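Local coordinates for endo-beta-1,2-glucanase (Talaromyces funiculosus, PDB 6IMV), which hydrolyses internal beta-1,2-glucosidic linkages of beta-1,2-glucans and binds sophorose and glucose units in its sugar pocket, at residues Ala80-Leu85 with Thr432-Val437; Gly56-Gly61 with Pro142-Ser147; Val87-His92 with Ser438-Ile443. All blocks are in the same frame, centred on the assembly; numbering follows the deposited sequence.

Overall arrangement
From the N terminus the chain lays down 56-61 first, then 80-85 and 87-92 on helix 80-94. Contact 2 closes first: 142-147 returns to 56-61 across 80 intervening residues. Contacts 1 and 3 span about 345 residues each, closing when 432-437 and 438-443 come back beside helix 80-94. All three cross pairwise, because their segments alternate along the chain. Contacts 1 and 3 join the same two helices with centres about 9 Å apart. Contact 1 lies about 11 Å between centres from contact 2, and both touch one glucose, so the helix pair and the antiparallel sheet meet at the sugar. Contacts 2 and 3 do not touch.

Contact 1: Ala80-Leu85 with Thr432-Val437; sequences ASKESL and TWDSKV. With BGC (beta-D-glucopyranose), chain I.
K82 and L85 meet the start of helix 433-443 through W433, D434 and V437, just after T432, whose OG1 caps that helix by accepting from S435 N. W433 packs with its CB 4.1 Å from K82 CB and 3.9 Å from L85 CD1, and K82 O lies above one face of the indole, offset toward the rim. The indole N-H is spent elsewhere, on S50 O. D434 makes the salt bridge: its OD1 receives K82 NZ at 2.8 Å, on the syn side and 29° out of the carboxylate plane. K82 can turn its amine there because its chain bends at CB-CG (chi2 92°) and again at the end; NZ also gives a bond to S81 OG at 3.0 Å. The charged pair faces the glucose, whose O6 lies 3.0 Å from both NZ and CE of K82. V437 closes the apolar row, its CG1 4.2 Å from L85 CB. The two short axes run nearly alongside each other, at 9.8 Å and 19°. Helix 163-182 packs on A80, S81, E83 and S84, and strand 57-64 lies against K82, E83, T432 and W433.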
# COMPACT_ATOMS: atom_id res chain seq x y z
N ALA A 80 -5.80 8.97 1.46
CA ALA A 80 -5.73 8.19 2.70
C ALA A 80 -4.90 6.92 2.51
O ALA A 80 -4.34 6.39 3.46
CB ALA A 80 -7.13 7.90 3.20
N SER A 81 -4.81 6.45 1.26
CA SER A 81 -4.01 5.28 0.87
C SER A 81 -2.51 5.54 1.09
O SER A 81 -1.80 4.67 1.62
CB SER A 81 -4.31 4.91 -0.56
OG SER A 81 -4.39 6.08 -1.37
N LYS A 82 -2.02 6.73 0.72
CA LYS A 82 -0.60 7.08 0.94
C LYS A 82 -0.38 7.39 2.43
O LYS A 82 0.64 7.03 3.01
CB LYS A 82 -0.17 8.27 0.07
CG LYS A 82 -0.35 8.05 -1.43
CD LYS A 82 -1.68 8.52 -1.97
CE LYS A 82 -2.01 7.94 -3.33
NZ LYS A 82 -2.10 6.45 -3.27
N GLU A 83 -1.36 8.05 3.05
CA GLU A 83 -1.36 8.26 4.50
C GLU A 83 -1.15 6.93 5.24
O GLU A 83 -0.42 6.89 6.21
CB GLU A 83 -2.67 8.91 4.94
CG GLU A 83 -2.83 10.34 4.46
CD GLU A 83 -1.92 11.34 5.13
OE1 GLU A 83 -2.08 11.56 6.35
OE2 GLU A 83 -1.05 11.90 4.43
N SER A 84 -1.80 5.87 4.77
CA SER A 84 -1.73 4.55 5.41
C SER A 84 -0.29 4.02 5.39
O SER A 84 0.16 3.44 6.38
CB SER A 84 -2.72 3.57 4.79
OG SER A 84 -2.20 2.99 3.61
N LEU A 85 0.46 4.29 4.31
CA LEU A 85 1.85 3.82 4.17
C LEU A 85 2.76 4.58 5.14
O LEU A 85 3.64 3.98 5.76
CB LEU A 85 2.31 3.94 2.72
CG LEU A 85 1.60 3.01 1.73
CD1 LEU A 85 1.99 3.34 0.29
CD2 LEU A 85 1.90 1.55 2.04
N THR A 432 6.88 7.76 -5.69
CA THR A 432 5.61 7.78 -4.98
C THR A 432 5.68 6.85 -3.76
O THR A 432 6.48 5.92 -3.74
CB THR A 432 4.44 7.37 -5.88
OG1 THR A 432 4.61 6.00 -6.26
CG2 THR A 432 4.31 8.22 -7.12
N TRP A 433 4.82 7.12 -2.76
CA TRP A 433 4.67 6.23 -1.60
C TRP A 433 4.32 4.82 -2.08
O TRP A 433 4.91 3.84 -1.60
CB TRP A 433 3.60 6.74 -0.63
CG TRP A 433 4.01 7.97 0.12
CD1 TRP A 433 3.88 9.25 -0.30
CD2 TRP A 433 4.63 8.03 1.42
NE1 TRP A 433 4.37 10.11 0.64
CE2 TRP A 433 4.84 9.40 1.71
CE3 TRP A 433 5.03 7.07 2.36
CZ2 TRP A 433 5.43 9.82 2.89
CZ3 TRP A 433 5.62 7.50 3.53
CH2 TRP A 433 5.83 8.85 3.78
N ASP A 434 3.35 4.74 -3.00
CA ASP A 434 2.82 3.47 -3.51
C ASP A 434 3.95 2.60 -4.09
O ASP A 434 3.97 1.39 -3.84
CB ASP A 434 1.70 3.71 -4.53
CG ASP A 434 0.34 4.02 -3.91
OD1 ASP A 434 0.24 5.00 -3.18
OD2 ASP A 434 -0.63 3.30 -4.21
N SER A 435 4.88 3.19 -4.85
CA SER A 435 5.91 2.39 -5.57
C SER A 435 7.16 2.14 -4.72
O SER A 435 8.07 1.46 -5.16
CB SER A 435 6.30 3.03 -6.90
OG SER A 435 7.16 4.14 -6.72
N LYS A 436 7.21 2.68 -3.49
CA LYS A 436 8.46 2.66 -2.71
C LYS A 436 8.24 2.18 -1.28
O LYS A 436 8.97 1.31 -0.79
CB LYS A 436 9.07 4.06 -2.70
CG LYS A 436 9.62 4.53 -4.03
CD LYS A 436 10.02 6.00 -4.02
CE LYS A 436 11.17 6.32 -3.10
NZ LYS A 436 12.35 5.48 -3.42
N VAL A 437 7.27 2.78 -0.59
CA VAL A 437 7.10 2.58 0.84
C VAL A 437 6.13 1.42 1.11
O VAL A 437 6.06 0.95 2.25
CB VAL A 437 6.67 3.89 1.54
CG1 VAL A 437 6.52 3.73 3.05
CG2 VAL A 437 7.64 5.00 1.21
C2 BGC I . -2.90 8.70 -9.65
C3 BGC I . -1.41 9.10 -9.71
C4 BGC I . -0.61 8.55 -8.52
C5 BGC I . -0.92 7.06 -8.31
C6 BGC I . -0.22 6.46 -7.09
C1 BGC I . -3.04 7.20 -9.39
O1 BGC I . -4.39 6.77 -9.27
O2 BGC I . -3.51 8.99 -10.89
O3 BGC I . -1.28 10.52 -9.77
O4 BGC I . 0.81 8.75 -8.70
O5 BGC I . -2.34 6.88 -8.19
O6 BGC I . -0.72 7.08 -5.91

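Contact 2: Gly56-Gly61 with Pro142-Ser147. With BGC (beta-D-glucopyranose), chain I; BGC (beta-D-glucopyranose), chain D.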
# COMPACT_ATOMS: atom_id res chain seq x y z
N GLY A 56 2.29 18.05 8.24
CA GLY A 56 2.49 16.63 8.52
C GLY A 56 1.83 15.71 7.51
O GLY A 56 1.72 14.52 7.75
N MET A 57 1.40 16.26 6.37
CA MET A 57 0.61 15.51 5.39
C MET A 57 1.50 14.97 4.27
O MET A 57 2.44 15.65 3.84
CB MET A 57 -0.47 16.40 4.77
CG MET A 57 -1.50 16.91 5.78
SD MET A 57 -2.41 15.58 6.60
CE MET A 57 -3.10 14.69 5.21
N SER A 58 1.18 13.76 3.78
CA SER A 58 1.86 13.17 2.65
C SER A 58 1.56 13.97 1.38
O SER A 58 0.49 14.58 1.26
CB SER A 58 1.50 11.71 2.45
OG SER A 58 0.14 11.55 2.08
N TYR A 59 2.54 13.99 0.48
CA TYR A 59 2.33 14.19 -0.95
C TYR A 59 2.37 12.82 -1.62
O TYR A 59 3.13 11.97 -1.17
CB TYR A 59 3.45 15.04 -1.56
CG TYR A 59 3.56 16.44 -1.04
CD1 TYR A 59 2.52 17.35 -1.18
CD2 TYR A 59 4.72 16.86 -0.39
CE1 TYR A 59 2.63 18.64 -0.69
CE2 TYR A 59 4.84 18.16 0.09
CZ TYR A 59 3.79 19.04 -0.06
OH TYR A 59 3.91 20.31 0.41
N ASP A 60 1.64 12.64 -2.73
CA ASP A 60 1.71 11.42 -3.51
C ASP A 60 3.17 11.07 -3.79
O ASP A 60 3.57 9.90 -3.72
CB ASP A 60 0.94 11.54 -4.83
CG ASP A 60 1.05 10.30 -5.71
OD1 ASP A 60 0.80 9.20 -5.20
OD2 ASP A 60 1.39 10.46 -6.90
N GLY A 61 3.97 12.09 -4.11
CA GLY A 61 5.39 11.95 -4.36
C GLY A 61 5.93 13.14 -5.13
O GLY A 61 5.41 14.24 -5.02
N PRO A 142 -11.04 12.58 1.44
CA PRO A 142 -11.06 12.41 -0.01
C PRO A 142 -9.61 12.44 -0.51
O PRO A 142 -8.71 12.53 0.30
CB PRO A 142 -11.82 13.67 -0.46
CG PRO A 142 -11.32 14.72 0.50
CD PRO A 142 -11.20 13.99 1.83
N TRP A 143 -9.41 12.39 -1.82
CA TRP A 143 -8.14 12.88 -2.39
C TRP A 143 -8.05 14.38 -2.09
O TRP A 143 -9.03 15.10 -2.24
CB TRP A 143 -8.06 12.59 -3.89
CG TRP A 143 -7.81 11.16 -4.22
CD1 TRP A 143 -8.69 10.12 -4.10
CD2 TRP A 143 -6.60 10.59 -4.75
NE1 TRP A 143 -8.11 8.96 -4.52
CE2 TRP A 143 -6.83 9.21 -4.91
CE3 TRP A 143 -5.35 11.11 -5.10
CZ2 TRP A 143 -5.85 8.34 -5.39
CZ3 TRP A 143 -4.38 10.26 -5.58
CH2 TRP A 143 -4.63 8.89 -5.72
N PHE A 144 -6.88 14.82 -1.63
CA PHE A 144 -6.71 16.15 -1.07
C PHE A 144 -5.43 16.80 -1.61
O PHE A 144 -4.50 16.12 -2.02
CB PHE A 144 -6.66 16.11 0.46
CG PHE A 144 -5.66 15.13 1.04
CD1 PHE A 144 -4.31 15.45 1.12
CD2 PHE A 144 -6.08 13.91 1.53
CE1 PHE A 144 -3.40 14.54 1.65
CE2 PHE A 144 -5.17 13.01 2.08
CZ PHE A 144 -3.83 13.33 2.14
N THR A 145 -5.42 18.14 -1.55
CA THR A 145 -4.27 18.97 -1.84
C THR A 145 -3.59 19.29 -0.51
O THR A 145 -4.24 19.81 0.39
CB THR A 145 -4.70 20.24 -2.58
OG1 THR A 145 -5.35 19.86 -3.80
CG2 THR A 145 -3.55 21.17 -2.87
N SER A 146 -2.31 18.95 -0.39
CA SER A 146 -1.59 19.05 0.88
C SER A 146 -0.46 20.10 0.83
O SER A 146 0.30 20.24 1.79
CB SER A 146 -1.06 17.69 1.29
OG SER A 146 -0.47 17.03 0.19
N SER A 147 -0.39 20.87 -0.27
CA SER A 147 0.71 21.83 -0.51
C SER A 147 0.55 23.12 0.31
O SER A 147 1.51 23.82 0.51
CB SER A 147 0.88 22.12 -1.98
OG SER A 147 -0.39 22.28 -2.62
C2 BGC I . -2.90 8.70 -9.65
C3 BGC I . -1.41 9.10 -9.71
C4 BGC I . -0.61 8.55 -8.52
C5 BGC I . -0.92 7.06 -8.31
C6 BGC I . -0.22 6.46 -7.09
C1 BGC I . -3.04 7.20 -9.39
O1 BGC I . -4.39 6.77 -9.27
O2 BGC I . -3.51 8.99 -10.89
O3 BGC I . -1.28 10.52 -9.77
O4 BGC I . 0.81 8.75 -8.70
O5 BGC I . -2.34 6.88 -8.19
O6 BGC I . -0.72 7.08 -5.91
C2 BGC D . -7.89 3.36 -5.99
C3 BGC D . -8.13 4.47 -4.97
C4 BGC D . -9.24 5.39 -5.45
C5 BGC D . -10.49 4.55 -5.72
C6 BGC D . -11.69 5.32 -6.23
C1 BGC D . -9.20 2.64 -6.28
O2 BGC D . -7.00 2.39 -5.46
O3 BGC D . -6.95 5.23 -4.75
O4 BGC D . -9.51 6.36 -4.45
O5 BGC D . -10.20 3.56 -6.69
O6 BGC D . -11.34 5.96 -7.44
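In the antiparallel sheet, strands 57-64 and 144-145 both pair with strand 71-78, and across it M57, S58 and Y59 touch F144, S146 and S147, close to the sugar site. The polar link is S146 OG donating to S58 O at 2.8 Å, with the donor tilted 24° from the carbonyl plane. The same hydroxyl sits 3.3 Å from Y59 CD1, and the tyrosine ring receives S147 CA at its edge, 3.7 Å from OH. M57, bent at chi2 and chi3, crosses F144 obliquely and brings CE to 3.4 Å from CZ of that ring. G56 and M57 both face N52, which fits a G1 beta bulge at the start of strand 57-64. Two residues then reach the bound sugars. D60, its CG anti to the backbone N (chi1 177°), accepts from one glucose twice: O6 to OD1 at 2.7 Å and O4 to OD2 at 2.5 Å. W143 donates NE1 to O4 of a second glucose at 3.0 Å and 176°, almost straight, while its CH2 comes 3.9 Å from O5 of the first. Were W143 replaced by an alanine, O4 of the second glucose would probably lose its N-H donor, and both sugars the ring edge they meet. Since D60 OD2 also takes H75 ND1, the carboxylate is probably held against turning, its two oxygens matched to hydroxyl donors of the first glucose.

Contact 3: Val87-His92 with Ser438-Ile443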
# COMPACT_ATOMS: atom_id res chain seq x y z
N VAL A 87 1.74 6.19 7.93
CA VAL A 87 1.33 5.89 9.30
C VAL A 87 1.88 4.52 9.72
O VAL A 87 2.38 4.38 10.84
CB VAL A 87 -0.20 6.01 9.47
CG1 VAL A 87 -0.70 5.38 10.76
CG2 VAL A 87 -0.63 7.47 9.40
N MET A 88 1.81 3.53 8.83
CA MET A 88 2.33 2.19 9.12
C MET A 88 3.83 2.27 9.44
O MET A 88 4.30 1.64 10.38
CB MET A 88 2.09 1.23 7.94
CG MET A 88 0.69 0.68 7.89
SD MET A 88 0.47 -0.60 6.63
CE MET A 88 0.24 0.41 5.17
N LEU A 89 4.57 3.05 8.64
CA LEU A 89 6.01 3.25 8.87
C LEU A 89 6.21 3.85 10.27
O LEU A 89 7.08 3.40 11.02
CB LEU A 89 6.56 4.17 7.78
CG LEU A 89 8.06 4.46 7.75
CD1 LEU A 89 8.43 5.60 8.67
CD2 LEU A 89 8.91 3.24 8.04
N TYR A 90 5.40 4.87 10.60
CA TYR A 90 5.51 5.57 11.88
C TYR A 90 5.14 4.65 13.06
O TYR A 90 5.66 4.84 14.15
CB TYR A 90 4.66 6.84 11.89
CG TYR A 90 5.11 7.94 10.97
CD1 TYR A 90 6.41 8.01 10.49
CD2 TYR A 90 4.22 8.92 10.58
CE1 TYR A 90 6.80 9.03 9.63
CE2 TYR A 90 4.60 9.95 9.73
CZ TYR A 90 5.89 10.01 9.25
OH TYR A 90 6.24 11.01 8.41
N ALA A 91 4.25 3.68 12.84
CA ALA A 91 3.88 2.72 13.87
C ALA A 91 5.12 1.91 14.27
O ALA A 91 5.40 1.76 15.46
CB ALA A 91 2.74 1.84 13.41
N HIS A 92 5.90 1.45 13.28
CA HIS A 92 7.13 0.70 13.54
C HIS A 92 8.17 1.62 14.20
O HIS A 92 8.85 1.20 15.15
CB HIS A 92 7.66 0.05 12.26
CG HIS A 92 6.80 -1.07 11.77
ND1 HIS A 92 6.69 -2.27 12.45
CD2 HIS A 92 6.01 -1.18 10.68
CE1 HIS A 92 5.87 -3.07 11.80
NE2 HIS A 92 5.44 -2.42 10.70
N SER A 438 5.42 0.94 0.08
CA SER A 438 4.73 -0.35 0.14
C SER A 438 5.76 -1.46 0.44
O SER A 438 5.57 -2.30 1.32
CB SER A 438 3.99 -0.64 -1.15
OG SER A 438 4.85 -0.41 -2.26
N THR A 439 6.87 -1.44 -0.31
CA THR A 439 7.95 -2.40 -0.17
C THR A 439 8.58 -2.26 1.21
O THR A 439 8.81 -3.25 1.90
CB THR A 439 8.99 -2.23 -1.28
OG1 THR A 439 8.29 -2.28 -2.52
CG2 THR A 439 10.07 -3.29 -1.22
N VAL A 440 8.84 -1.02 1.63
CA VAL A 440 9.40 -0.76 2.95
C VAL A 440 8.50 -1.41 4.01
O VAL A 440 9.00 -2.13 4.88
CB VAL A 440 9.60 0.75 3.20
CG1 VAL A 440 9.94 1.03 4.67
CG2 VAL A 440 10.66 1.32 2.27
N ASN A 441 7.19 -1.18 3.91
CA ASN A 441 6.24 -1.70 4.91
C ASN A 441 6.22 -3.23 4.90
O ASN A 441 6.07 -3.86 5.94
CB ASN A 441 4.85 -1.07 4.74
CG ASN A 441 4.74 0.24 5.50
OD1 ASN A 441 5.01 0.27 6.70
ND2 ASN A 441 4.36 1.31 4.82
N ALA A 442 6.43 -3.85 3.72
CA ALA A 442 6.55 -5.31 3.63
C ALA A 442 7.85 -5.80 4.31
O ALA A 442 7.84 -6.81 5.01
CB ALA A 442 6.46 -5.74 2.19
N ILE A 443 8.96 -5.09 4.10
CA ILE A 443 10.24 -5.41 4.74
C ILE A 443 10.08 -5.38 6.27
O ILE A 443 10.67 -6.20 6.95
CB ILE A 443 11.35 -4.45 4.26
CG1 ILE A 443 11.79 -4.79 2.83
CG2 ILE A 443 12.52 -4.41 5.23
CD1 ILE A 443 12.61 -3.71 2.15
O HOH W 1 4.71 -2.22 7.94
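One water joins H92 to N441: it donates to N441 OD1 at 2.8 Å and to N441 O at 2.9 Å, and lies 2.9 Å from H92 NE2. The histidine thus reaches the other helix through the water, while its ring approaches N441 OD1 directly only at an edge, with CD2 4.4 Å from the oxygen. H92 NE2 also has a weak bond to G446 O. The amide of N441 is the piece wedged between the helices. Its OD1 lies 3.3 Å from M88 CB and 3.4 Å from L89 N, but the angle at that N is too poor for a hydrogen bond, so the water is the sound partner of this oxygen within the contact. On the other end of the amide, ND2 donates to L85 O, one turn earlier in helix 80-94. With oxygen and nitrogen both committed, to water and to a carbonyl, the flip of the amide is fixed. A thin apolar patch lies beside it: L89 CD2 meets V440 CG1 at 4.2 Å. With CG anti to the backbone N (chi1 -176°) and chi2 at -85°, L89 presents CD2 to the valine.

The segment axes come within 9.9 Å at 32°, both running the same way, and no direct hydrogen bond links the two segments. Helix 30-41 lies against V440 and I443, while helices 112-133 and 163-182 pack on V87; the latter also touches M88 and A91, and V447 of a loop touches M88 and H92.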